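Local coordinates for protein Cas13d (uncultured Ruminococcus sp, PDB 6IV9) that probably matures its own CRISPR RNA and, guided by that RNA, cleaves target RNA, relying on two HEPN domains for both activities, at residues A[208-213]-A[282-287]; A[219-222]-A[227-230]; A[304-309]-A[499-504]; A[624-629]-A[722-727]; A[769-772]-A[776-779]. The protein carries 2 engineered substitutions. One frame throughout, in Å; residues are numbered along the deposited sequence.

Contact 1 of 5, residues A[208-213]-A[282-287]; sequences DFMGYL and AIVGQI
Gly285 O and Met210 O are joined through a single water, which donates to Gly285 O at 3.1 Å and, over a weak 3.5 Å, to Met210 O. The water spans the gap between loop 208-213 and helix 267-291. Beside this bridge the contact is greasy. Met210 starts with CG anti to its carbonyl carbon (chi1 -57°), and further bends at chi2 and chi3 carry the methyl group across to the helix. There Met210 CE presses on Val284 CG1 at 3.5 Å, with Val284 CB just behind and Gly285 N 4.0 Å from the same Met210 CE. On its way Met210 SD passes over one face of the Phe209 ring, 4.1 Å above the plane and offset toward the rim. Leu213 makes the second touch, where Leu213 CD1 stands 4.1 Å from Ala282 N.

Around this interface, Val191 and Leu194 of helix 168-197 also pack on Met210, while Leu505 of helix 497-505 packs on Val284. All five touching residues are buried. The chemistry is therefore that of dispersion, chiefly where Met210 CE meets Val284 CG1, while the water supplies the donor that two carbonyl acceptors lack, its bond to Met210 O being weak.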
# COMPACT_ATOMS: atom_id res chain seq x y z
N ASP A 208 20.67 -5.14 -14.36
CA ASP A 208 21.22 -4.88 -15.71
C ASP A 208 20.09 -4.27 -16.54
O ASP A 208 20.36 -3.51 -17.47
CB ASP A 208 21.76 -6.15 -16.35
CG ASP A 208 23.27 -6.23 -16.27
OD1 ASP A 208 23.83 -5.63 -15.33
OD2 ASP A 208 23.87 -6.88 -17.13
N PHE A 209 18.85 -4.60 -16.16
CA PHE A 209 17.69 -4.12 -16.93
C PHE A 209 17.23 -2.79 -16.36
O PHE A 209 17.54 -1.80 -16.96
CB PHE A 209 16.64 -5.22 -16.96
CG PHE A 209 15.26 -4.82 -17.41
CD1 PHE A 209 15.08 -3.79 -18.30
CD2 PHE A 209 14.15 -5.48 -16.93
CE1 PHE A 209 13.81 -3.43 -18.71
CE2 PHE A 209 12.88 -5.12 -17.34
CZ PHE A 209 12.72 -4.09 -18.23
N MET A 210 16.54 -2.77 -15.22
CA MET A 210 16.03 -1.48 -14.69
C MET A 210 17.14 -0.52 -14.25
O MET A 210 16.94 0.66 -14.35
CB MET A 210 15.02 -1.69 -13.56
CG MET A 210 13.85 -2.53 -13.96
SD MET A 210 12.62 -1.64 -14.89
CE MET A 210 12.20 -0.33 -13.74
N GLY A 211 18.26 -1.04 -13.75
CA GLY A 211 19.37 -0.21 -13.25
C GLY A 211 20.03 0.66 -14.30
O GLY A 211 20.55 1.70 -13.93
N TYR A 212 20.06 0.22 -15.56
CA TYR A 212 20.75 0.98 -16.63
C TYR A 212 19.81 1.96 -17.33
O TYR A 212 20.25 2.62 -18.26
CB TYR A 212 21.38 0.04 -17.65
CG TYR A 212 22.60 -0.69 -17.17
CD1 TYR A 212 23.46 -0.12 -16.26
CD2 TYR A 212 22.88 -1.97 -17.62
CE1 TYR A 212 24.58 -0.80 -15.81
CE2 TYR A 212 23.99 -2.66 -17.18
CZ TYR A 212 24.85 -2.07 -16.27
OH TYR A 212 25.95 -2.76 -15.84
N LEU A 213 18.53 1.99 -16.95
CA LEU A 213 17.59 2.95 -17.56
C LEU A 213 17.83 4.33 -16.94
O LEU A 213 18.28 4.39 -15.83
CB LEU A 213 16.15 2.52 -17.30
CG LEU A 213 15.72 1.20 -17.93
CD1 LEU A 213 14.31 0.85 -17.52
CD2 LEU A 213 15.82 1.25 -19.44
N ALA A 282 11.50 3.78 -17.20
CA ALA A 282 12.56 4.76 -16.90
C ALA A 282 12.16 5.60 -15.68
O ALA A 282 13.01 5.92 -14.90
CB ALA A 282 12.80 5.62 -18.10
N ILE A 283 10.90 5.98 -15.57
CA ILE A 283 10.44 6.76 -14.39
C ILE A 283 10.57 5.91 -13.13
O ILE A 283 11.07 6.39 -12.16
CB ILE A 283 9.02 7.30 -14.59
CG1 ILE A 283 9.01 8.45 -15.59
CG2 ILE A 283 8.43 7.71 -13.27
CD1 ILE A 283 7.66 8.80 -16.10
N VAL A 284 10.18 4.64 -13.21
CA VAL A 284 10.30 3.74 -12.04
C VAL A 284 11.78 3.65 -11.66
O VAL A 284 12.08 3.74 -10.51
CB VAL A 284 9.72 2.35 -12.36
CG1 VAL A 284 10.17 1.31 -11.37
CG2 VAL A 284 8.22 2.39 -12.45
N GLY A 285 12.66 3.51 -12.64
CA GLY A 285 14.10 3.44 -12.38
C GLY A 285 14.62 4.70 -11.72
O GLY A 285 15.43 4.61 -10.82
N GLN A 286 14.14 5.85 -12.17
CA GLN A 286 14.56 7.15 -11.61
C GLN A 286 14.15 7.25 -10.14
O GLN A 286 14.94 7.67 -9.33
CB GLN A 286 13.98 8.28 -12.46
CG GLN A 286 13.88 9.61 -11.75
CD GLN A 286 15.22 10.29 -11.56
OE1 GLN A 286 16.20 9.96 -12.20
NE2 GLN A 286 15.25 11.24 -10.66
N ILE A 287 12.93 6.82 -9.82
CA ILE A 287 12.47 6.86 -8.41
C ILE A 287 13.36 5.95 -7.57
O ILE A 287 13.77 6.34 -6.52
CB ILE A 287 10.98 6.49 -8.29
CG1 ILE A 287 10.10 7.46 -9.08
CG2 ILE A 287 10.59 6.45 -6.83
CD1 ILE A 287 8.69 7.00 -9.25
O HOH W 1 17.26 2.10 -11.20

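Contact 2 of 5, residues A[219-222]-A[227-230]; sequences YEVF and KSNL
This is a small apolar contact at the protein surface, where the short helix 219-223 meets the loop that leads into helix 232-251. Val221 on the helix carries one side of it, and Ser228 and Leu230 supply the other. Val221 CG1 lies anti to the backbone N (chi1 171°), and this is the branch that does the touching: Val221 CG1 reaches Leu230 CD2 at 4.0 Å, the two side chains crossing at about a right angle. Val221 CG1 also sits 4.2 Å from Ser228 OG, a van der Waals neighbour.

The hydroxyl of Ser228 has a job within its own segment. Ser228 OG accepts a weak hydrogen bond from Leu230 N, 3.2 Å long and bent to 124° at the hydrogen, a bond that goes with the local turn; the CB atoms of Ser228 and Leu230 both point toward the helix. Nearer the solvent, Glu220 OE1 and Lys227 NZ stand 4.9 Å apart, opposite charges that would attract weakly at that range without touching.

Inward, Phe222 stacks on Tyr278 and meets the Phe245 ring edge-to-face, so the core side of the short helix is held by aromatic rings. Leu230 also packs on Ile238, and Ser228 O is bonded by Lys235 NZ. Taken together, this is a helix-loop-helix connection whose loop folds back on the first helix, with a weak ST turn from Ser228 to Leu230 just before the second helix begins.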
# COMPACT_ATOMS: atom_id res chain seq x y z
N TYR A 219 13.49 8.40 -25.70
CA TYR A 219 13.30 7.08 -26.36
C TYR A 219 14.29 6.97 -27.53
O TYR A 219 14.83 5.92 -27.75
CB TYR A 219 11.85 6.91 -26.78
CG TYR A 219 11.51 5.58 -27.40
CD1 TYR A 219 11.53 4.41 -26.66
CD2 TYR A 219 11.17 5.49 -28.73
CE1 TYR A 219 11.23 3.19 -27.23
CE2 TYR A 219 10.86 4.28 -29.31
CZ TYR A 219 10.88 3.12 -28.56
OH TYR A 219 10.56 1.93 -29.12
N GLU A 220 14.53 8.07 -28.22
CA GLU A 220 15.45 8.05 -29.38
C GLU A 220 16.85 7.67 -28.91
O GLU A 220 17.44 6.80 -29.52
CB GLU A 220 15.48 9.45 -29.99
CG GLU A 220 16.64 9.66 -30.93
CD GLU A 220 16.43 9.03 -32.29
OE1 GLU A 220 17.39 8.98 -33.06
OE2 GLU A 220 15.31 8.62 -32.57
N VAL A 221 17.32 8.27 -27.83
CA VAL A 221 18.67 7.91 -27.31
C VAL A 221 18.67 6.45 -26.85
O VAL A 221 19.65 5.77 -27.08
CB VAL A 221 19.10 8.84 -26.16
CG1 VAL A 221 20.35 8.34 -25.49
CG2 VAL A 221 19.28 10.26 -26.65
N PHE A 222 17.59 6.01 -26.22
CA PHE A 222 17.50 4.62 -25.71
C PHE A 222 17.58 3.61 -26.85
O PHE A 222 18.25 2.64 -26.69
CB PHE A 222 16.14 4.44 -25.02
CG PHE A 222 15.83 3.06 -24.51
CD1 PHE A 222 16.66 2.44 -23.61
CD2 PHE A 222 14.68 2.41 -24.90
CE1 PHE A 222 16.36 1.19 -23.11
CE2 PHE A 222 14.38 1.16 -24.41
CZ PHE A 222 15.22 0.55 -23.51
N LYS A 227 24.30 6.39 -31.94
CA LYS A 227 24.18 7.73 -32.58
C LYS A 227 24.30 8.82 -31.52
O LYS A 227 24.24 10.00 -31.87
CB LYS A 227 22.84 7.89 -33.30
CG LYS A 227 22.51 6.81 -34.32
CD LYS A 227 21.33 7.18 -35.19
CE LYS A 227 20.83 6.06 -36.08
NZ LYS A 227 19.48 6.36 -36.63
N SER A 228 24.40 8.41 -30.27
CA SER A 228 24.52 9.32 -29.11
C SER A 228 25.95 9.83 -28.95
O SER A 228 26.86 9.24 -29.54
CB SER A 228 24.09 8.62 -27.86
OG SER A 228 24.24 9.48 -26.75
N ASN A 229 26.11 10.85 -28.12
CA ASN A 229 27.42 11.47 -27.81
C ASN A 229 27.81 11.05 -26.39
O ASN A 229 28.42 11.86 -25.69
CB ASN A 229 27.32 12.99 -27.88
CG ASN A 229 26.14 13.49 -27.08
OD1 ASN A 229 25.25 12.72 -26.76
ND2 ASN A 229 26.14 14.76 -26.76
N LEU A 230 27.32 9.89 -25.98
CA LEU A 230 27.54 9.33 -24.63
C LEU A 230 28.80 8.48 -24.63
O LEU A 230 29.27 8.12 -25.70
CB LEU A 230 26.31 8.49 -24.27
CG LEU A 230 25.27 9.18 -23.40
CD1 LEU A 230 25.27 10.67 -23.62
CD2 LEU A 230 23.90 8.61 -23.67

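Contact 3 of 5, residues A[304-309]-A[499-504]; sequences YSFINN and SKMIYM
Met501 runs out from its helix extended as far as SD, with CG anti to the backbone N (chi1 179°) and chi2 extended too, and bends at chi3 where the methyl turns off; this straight reach delivers the sulfur to Phe306 and Ile307. Phe306 holds CG between its backbone N and carbonyl carbon, chi1 90°, a setting that swings the far end of the ring to the sulfur. The outcome is a Met-aromatic contact: Met501 SD comes 3.5 Å from Phe306 CZ and 3.9 Å from Phe306 CE2. From the centroid of the Phe306 ring Met501 SD is 4.6 Å away, in a direction 58° off the ring normal, so it approaches obliquely. Met501 SD is also 4.3 Å from Ile307 CB, and one thioether thus touches two consecutive residues of the short, weakly bonded helix 306-309.

All three residues are buried, and dispersion between the polarisable sulfur and its apolar neighbours is probably the main attraction. Lys500, one residue before Met501, forms a salt bridge with Asp319. Helix 267-291 lies against both partners, through Gln286 on Phe306 and Ile283 on Met501, while Leu318 of helix 312-330 covers Ile307 and helix 556-570 packs on Ser499 and Tyr503 of helix 497-505.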
# COMPACT_ATOMS: atom_id res chain seq x y z
N TYR A 304 11.50 14.95 -6.35
CA TYR A 304 10.28 15.79 -6.42
C TYR A 304 10.29 16.77 -7.58
O TYR A 304 9.27 17.34 -7.82
CB TYR A 304 10.09 16.48 -5.07
CG TYR A 304 10.08 15.50 -3.94
CD1 TYR A 304 9.01 14.65 -3.76
CD2 TYR A 304 11.14 15.38 -3.07
CE1 TYR A 304 8.98 13.72 -2.75
CE2 TYR A 304 11.13 14.46 -2.04
CZ TYR A 304 10.05 13.63 -1.88
OH TYR A 304 10.00 12.72 -0.88
N SER A 305 11.41 16.95 -8.26
CA SER A 305 11.46 17.95 -9.36
C SER A 305 11.67 17.32 -10.74
O SER A 305 11.26 17.92 -11.69
CB SER A 305 12.55 18.93 -9.08
OG SER A 305 13.79 18.28 -9.05
N PHE A 306 12.19 16.10 -10.80
CA PHE A 306 12.62 15.50 -12.08
C PHE A 306 11.49 15.42 -13.11
O PHE A 306 11.78 15.64 -14.26
CB PHE A 306 13.33 14.16 -11.87
CG PHE A 306 12.42 12.96 -11.87
CD1 PHE A 306 12.01 12.40 -13.06
CD2 PHE A 306 11.87 12.47 -10.70
CE1 PHE A 306 11.14 11.33 -13.08
CE2 PHE A 306 11.00 11.40 -10.72
CZ PHE A 306 10.64 10.83 -11.91
N ILE A 307 10.27 15.13 -12.69
CA ILE A 307 9.18 14.91 -13.68
C ILE A 307 8.92 16.17 -14.49
O ILE A 307 8.47 16.04 -15.59
CB ILE A 307 7.90 14.32 -13.07
CG1 ILE A 307 7.06 13.63 -14.14
CG2 ILE A 307 7.11 15.35 -12.31
CD1 ILE A 307 7.78 12.53 -14.85
N ASN A 308 9.15 17.34 -13.89
CA ASN A 308 8.91 18.62 -14.59
C ASN A 308 10.17 19.10 -15.32
O ASN A 308 10.06 20.04 -16.05
CB ASN A 308 8.43 19.69 -13.61
CG ASN A 308 7.13 19.32 -12.94
OD1 ASN A 308 6.07 19.44 -13.52
ND2 ASN A 308 7.21 18.83 -11.73
N ASN A 309 11.31 18.44 -15.11
CA ASN A 309 12.60 18.86 -15.70
C ASN A 309 13.08 17.96 -16.83
O ASN A 309 13.89 18.40 -17.61
CB ASN A 309 13.69 18.89 -14.64
CG ASN A 309 13.47 19.98 -13.63
OD1 ASN A 309 12.68 20.89 -13.85
ND2 ASN A 309 14.15 19.89 -12.50
N SER A 499 1.27 14.04 -9.43
CA SER A 499 0.04 13.24 -9.21
C SER A 499 -0.13 12.23 -10.35
O SER A 499 -0.43 11.11 -10.09
CB SER A 499 -1.16 14.13 -9.12
OG SER A 499 -0.98 15.11 -8.14
N LYS A 500 0.09 12.68 -11.57
CA LYS A 500 -0.03 11.81 -12.77
C LYS A 500 1.05 10.72 -12.71
O LYS A 500 0.80 9.64 -13.17
CB LYS A 500 -0.06 12.67 -14.04
CG LYS A 500 -1.30 13.53 -14.16
CD LYS A 500 -1.40 14.31 -15.45
CE LYS A 500 -0.80 15.69 -15.38
NZ LYS A 500 -1.39 16.60 -16.39
N MET A 501 2.22 11.05 -12.18
CA MET A 501 3.31 10.06 -12.06
C MET A 501 2.86 8.97 -11.09
O MET A 501 3.10 7.83 -11.36
CB MET A 501 4.58 10.71 -11.54
CG MET A 501 5.69 9.75 -11.38
SD MET A 501 7.23 10.58 -11.01
CE MET A 501 6.92 11.16 -9.35
N ILE A 502 2.24 9.35 -9.98
CA ILE A 502 1.72 8.36 -9.01
C ILE A 502 0.64 7.51 -9.68
O ILE A 502 0.65 6.32 -9.52
CB ILE A 502 1.23 9.03 -7.71
CG1 ILE A 502 2.36 9.80 -7.04
CG2 ILE A 502 0.61 8.00 -6.80
CD1 ILE A 502 3.57 8.99 -6.71
N TYR A 503 -0.22 8.12 -10.49
CA TYR A 503 -1.26 7.33 -11.18
C TYR A 503 -0.59 6.30 -12.09
O TYR A 503 -1.04 5.20 -12.15
CB TYR A 503 -2.20 8.20 -12.02
CG TYR A 503 -3.12 7.35 -12.85
CD1 TYR A 503 -4.22 6.74 -12.28
CD2 TYR A 503 -2.85 7.07 -14.17
CE1 TYR A 503 -5.05 5.92 -13.00
CE2 TYR A 503 -3.68 6.25 -14.92
CZ TYR A 503 -4.77 5.66 -14.33
OH TYR A 503 -5.59 4.83 -15.02
N MET A 504 0.49 6.68 -12.74
CA MET A 504 1.22 5.78 -13.67
C MET A 504 1.74 4.56 -12.90
O MET A 504 1.55 3.48 -13.36
CB MET A 504 2.39 6.52 -14.32
CG MET A 504 3.19 5.67 -15.26
SD MET A 504 4.47 4.72 -14.45
CE MET A 504 5.60 6.03 -14.03

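Contact 4 of 5, residues A[624-629]-A[722-727]; sequences NNVIES and AVIGLY
Asn625 is the first residue of 624-629 to meet Ile724, one step after Asn624, whose side chain packs on a phosphate of the bound RNA. The backbone of Asn625 makes the closest touch: Asn625 O lies 3.7 Å from Ile724 CG2, whereas the side chain comes no nearer than CB, 4.5 Å from that methyl. The amide end of Asn625 turns back on its own helix, ND2 bonding to Phe621 O.

Val626 follows and adds the apolar half. Its chi1 of -176° puts CG1 anti to the backbone N, leaving Val626 CG2 anti to the carbonyl carbon, where it meets Ile724 CG2 at 4.0 Å, and the two side chains cross at about a right angle. A single methyl of Ile724 thereby touches both a carbonyl oxygen and a valine branch. Val626 also packs on Ala587 and Leu591 of helix 581-591, and Ile627 packs on Met583 and Phe584 of the same helix.

Past Glu628 the chain changes helix. Ser629 N bonds to Val626 O at 3.0 Å, and the Ser629 side chain then serves as N-cap of helix 630-638, its OG accepting from Phe632 N. The wider pi-type turn at 624-627 closes helix 617-627 just before this cap. What results is a helix-to-helix junction, pi-type turn followed by serine N-cap, leaning on the side of the long helix 713-760 close to the RNA.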
# COMPACT_ATOMS: atom_id res chain seq x y z
N ASN A 624 -11.96 -16.27 -17.67
CA ASN A 624 -12.81 -15.66 -16.63
C ASN A 624 -12.36 -16.03 -15.21
O ASN A 624 -12.42 -15.18 -14.37
CB ASN A 624 -14.26 -16.11 -16.73
CG ASN A 624 -14.94 -15.62 -17.98
OD1 ASN A 624 -14.33 -14.95 -18.78
ND2 ASN A 624 -16.20 -15.95 -18.12
N ASN A 625 -11.98 -17.28 -14.99
CA ASN A 625 -11.69 -17.74 -13.61
C ASN A 625 -10.21 -17.70 -13.23
O ASN A 625 -9.94 -17.78 -12.06
CB ASN A 625 -12.27 -19.13 -13.41
CG ASN A 625 -13.77 -19.06 -13.50
OD1 ASN A 625 -14.41 -18.61 -12.57
ND2 ASN A 625 -14.31 -19.41 -14.64
N VAL A 626 -9.31 -17.65 -14.19
CA VAL A 626 -7.89 -17.65 -13.79
C VAL A 626 -7.19 -16.38 -14.26
O VAL A 626 -6.76 -15.62 -13.44
CB VAL A 626 -7.17 -18.92 -14.29
CG1 VAL A 626 -5.75 -18.99 -13.80
CG2 VAL A 626 -7.93 -20.17 -13.88
N ILE A 627 -7.16 -16.18 -15.57
CA ILE A 627 -6.42 -15.03 -16.16
C ILE A 627 -6.99 -13.71 -15.64
O ILE A 627 -6.22 -12.85 -15.35
CB ILE A 627 -6.43 -15.10 -17.70
CG1 ILE A 627 -5.70 -16.34 -18.21
CG2 ILE A 627 -5.88 -13.82 -18.28
CD1 ILE A 627 -5.85 -16.59 -19.69
N GLU A 628 -8.31 -13.61 -15.49
CA GLU A 628 -8.93 -12.34 -15.04
C GLU A 628 -8.95 -12.21 -13.51
O GLU A 628 -9.51 -11.26 -13.03
CB GLU A 628 -10.32 -12.16 -15.65
CG GLU A 628 -10.27 -11.95 -17.14
CD GLU A 628 -11.61 -11.58 -17.78
OE1 GLU A 628 -12.62 -11.57 -17.07
OE2 GLU A 628 -11.62 -11.32 -18.98
N SER A 629 -8.39 -13.18 -12.81
CA SER A 629 -8.37 -13.07 -11.34
C SER A 629 -7.20 -12.19 -10.91
O SER A 629 -6.09 -12.50 -11.22
CB SER A 629 -8.25 -14.41 -10.69
OG SER A 629 -7.85 -14.26 -9.36
N ALA A 722 -15.53 -22.46 -7.62
CA ALA A 722 -15.26 -22.36 -6.17
C ALA A 722 -13.89 -22.98 -5.86
O ALA A 722 -13.16 -22.39 -5.11
CB ALA A 722 -16.36 -23.05 -5.41
N VAL A 723 -13.59 -24.13 -6.44
CA VAL A 723 -12.29 -24.79 -6.17
C VAL A 723 -11.15 -23.90 -6.67
O VAL A 723 -10.21 -23.71 -5.95
CB VAL A 723 -12.23 -26.18 -6.83
CG1 VAL A 723 -10.85 -26.78 -6.83
CG2 VAL A 723 -13.24 -27.13 -6.21
N ILE A 724 -11.27 -23.39 -7.89
CA ILE A 724 -10.19 -22.53 -8.45
C ILE A 724 -10.07 -21.27 -7.58
O ILE A 724 -8.98 -20.85 -7.32
CB ILE A 724 -10.48 -22.20 -9.92
CG1 ILE A 724 -10.32 -23.43 -10.80
CG2 ILE A 724 -9.62 -21.05 -10.39
CD1 ILE A 724 -10.68 -23.21 -12.23
N GLY A 725 -11.20 -20.70 -7.18
CA GLY A 725 -11.13 -19.48 -6.38
C GLY A 725 -10.41 -19.71 -5.07
O GLY A 725 -9.64 -18.88 -4.67
N LEU A 726 -10.72 -20.81 -4.39
CA LEU A 726 -10.06 -21.10 -3.10
C LEU A 726 -8.57 -21.36 -3.33
O LEU A 726 -7.79 -20.88 -2.56
CB LEU A 726 -10.70 -22.32 -2.46
CG LEU A 726 -9.95 -22.87 -1.25
CD1 LEU A 726 -9.87 -21.82 -0.16
CD2 LEU A 726 -10.61 -24.12 -0.73
N TYR A 727 -8.24 -22.11 -4.37
CA TYR A 727 -6.82 -22.43 -4.64
C TYR A 727 -6.04 -21.14 -4.88
O TYR A 727 -5.03 -20.95 -4.27
CB TYR A 727 -6.72 -23.33 -5.88
CG TYR A 727 -5.32 -23.52 -6.39
CD1 TYR A 727 -4.36 -24.10 -5.61
CD2 TYR A 727 -4.95 -23.08 -7.64
CE1 TYR A 727 -3.07 -24.27 -6.06
CE2 TYR A 727 -3.66 -23.24 -8.11
CZ TYR A 727 -2.71 -23.84 -7.32
OH TYR A 727 -1.43 -24.00 -7.74

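Contact 5 of 5, residues A[769-772]-A[776-779]; sequences KNLK and RILS
Apolar packing carries this contact, and Ile777 is its hub, touched by both Leu771 and Lys769. Leu771 CD1 lies 4.0 Å from Ile777 CG2, the two side chains approaching obliquely. Lys769 contributes carbon atoms from its chain: Lys769 CG is 4.1 Å from Ile777 CG1, and here the side chains cross at about a right angle. Ile777 splits its two branches between these partners. With CG1 anti to the backbone N (chi1 -170°), that branch meets the lysine while CG2, lodged between the backbone N and the carbonyl carbon, meets the leucine. Lys769 bends at chi2, which brings its aliphatic stem across the isoleucine before the chain runs on to its amino group. Phe756 of helix 713-760 touches both Leu771 and Ile777, adding an aromatic ring from the long helix to the cluster.

Polar groups of the second segment make their bonds with residues outside the contact. Arg776, whose CB points away from 769-772, forms a salt bridge with Asp774 and bonds to Ile811 O through NH1. In the first turn of the helix, Ser779 OG bonds to Ser895 O.

Chemically, then, the end of the loop before helix 777-788 is held to the start of that helix by methyl and methylene contacts. Holding it in this way depends on dispersion and on burying Leu771 and Ile777, with the lysine lending its hydrocarbon stem.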
# COMPACT_ATOMS: atom_id res chain seq x y z
N LYS A 769 34.38 6.01 5.53
CA LYS A 769 33.63 4.74 5.39
C LYS A 769 32.69 4.68 4.19
O LYS A 769 32.07 5.67 3.89
CB LYS A 769 32.88 4.46 6.69
CG LYS A 769 33.72 4.55 7.95
CD LYS A 769 34.88 3.60 7.93
CE LYS A 769 35.62 3.53 9.24
NZ LYS A 769 36.22 2.20 9.44
N ASN A 770 32.59 3.50 3.58
CA ASN A 770 31.65 3.18 2.49
C ASN A 770 30.69 2.15 3.10
O ASN A 770 31.15 1.12 3.54
CB ASN A 770 32.37 2.66 1.24
CG ASN A 770 31.46 2.08 0.18
OD1 ASN A 770 31.27 0.87 0.11
ND2 ASN A 770 30.91 2.91 -0.68
N LEU A 771 29.39 2.42 3.09
CA LEU A 771 28.44 1.54 3.81
C LEU A 771 28.45 0.11 3.29
O LEU A 771 28.51 -0.79 4.09
CB LEU A 771 27.04 2.14 3.67
CG LEU A 771 25.93 1.31 4.30
CD1 LEU A 771 26.12 1.20 5.79
CD2 LEU A 771 24.59 1.91 3.98
N LYS A 772 28.49 -0.07 1.98
CA LYS A 772 28.42 -1.41 1.36
C LYS A 772 29.62 -2.29 1.74
O LYS A 772 29.49 -3.48 1.66
CB LYS A 772 28.13 -1.31 -0.14
CG LYS A 772 26.86 -0.55 -0.47
CD LYS A 772 26.21 -0.92 -1.79
CE LYS A 772 24.90 -0.20 -2.06
NZ LYS A 772 24.28 0.31 -0.82
N ARG A 776 27.28 -3.06 8.88
CA ARG A 776 27.21 -2.92 10.36
C ARG A 776 27.89 -1.65 10.86
O ARG A 776 27.77 -1.37 12.03
CB ARG A 776 27.86 -4.12 11.05
CG ARG A 776 27.35 -5.47 10.60
CD ARG A 776 28.22 -6.59 11.14
NE ARG A 776 29.57 -6.50 10.64
CZ ARG A 776 30.64 -6.85 11.32
NH1 ARG A 776 30.52 -7.51 12.45
NH2 ARG A 776 31.83 -6.53 10.87
N ILE A 777 28.53 -0.89 9.99
CA ILE A 777 29.38 0.26 10.43
C ILE A 777 28.61 1.33 11.21
O ILE A 777 29.19 1.87 12.14
CB ILE A 777 30.17 0.84 9.24
CG1 ILE A 777 31.24 1.84 9.68
CG2 ILE A 777 29.25 1.43 8.21
CD1 ILE A 777 32.27 1.28 10.59
N LEU A 778 27.38 1.65 10.82
CA LEU A 778 26.64 2.70 11.56
C LEU A 778 26.35 2.24 12.99
O LEU A 778 26.67 2.97 13.90
CB LEU A 778 25.33 2.93 10.82
CG LEU A 778 24.84 4.37 10.71
CD1 LEU A 778 23.34 4.45 10.82
CD2 LEU A 778 25.53 5.31 11.66
N SER A 779 25.78 1.07 13.16
CA SER A 779 25.46 0.59 14.52
C SER A 779 26.75 0.44 15.34
O SER A 779 26.76 0.81 16.48
CB SER A 779 24.73 -0.71 14.46
OG SER A 779 23.46 -0.52 13.91

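Contacts 1, 2 and 3 form one neighbourhood on the same side of the chain's centre. Contact 2 falls between the two segments of contact 1, their centres about 16 Å apart, and Leu213 touches Phe222. Contact 3 follows contact 1 in the chain, with centres about 15 Å apart; Ile283 and Gln286 of helix 267-291 link the two by packing on Met501, Met504, Phe306 and Ile307. Contacts 4 and 5 come later and touch none of the others, lying about 47 Å from each other centre to centre. Both draw on helix 713-760, contact 4 directly and contact 5 through Phe756. Local packing thus joins loops and short helices to helix 267-291, while one long helix connects two distant parts of this RNA-binding protein.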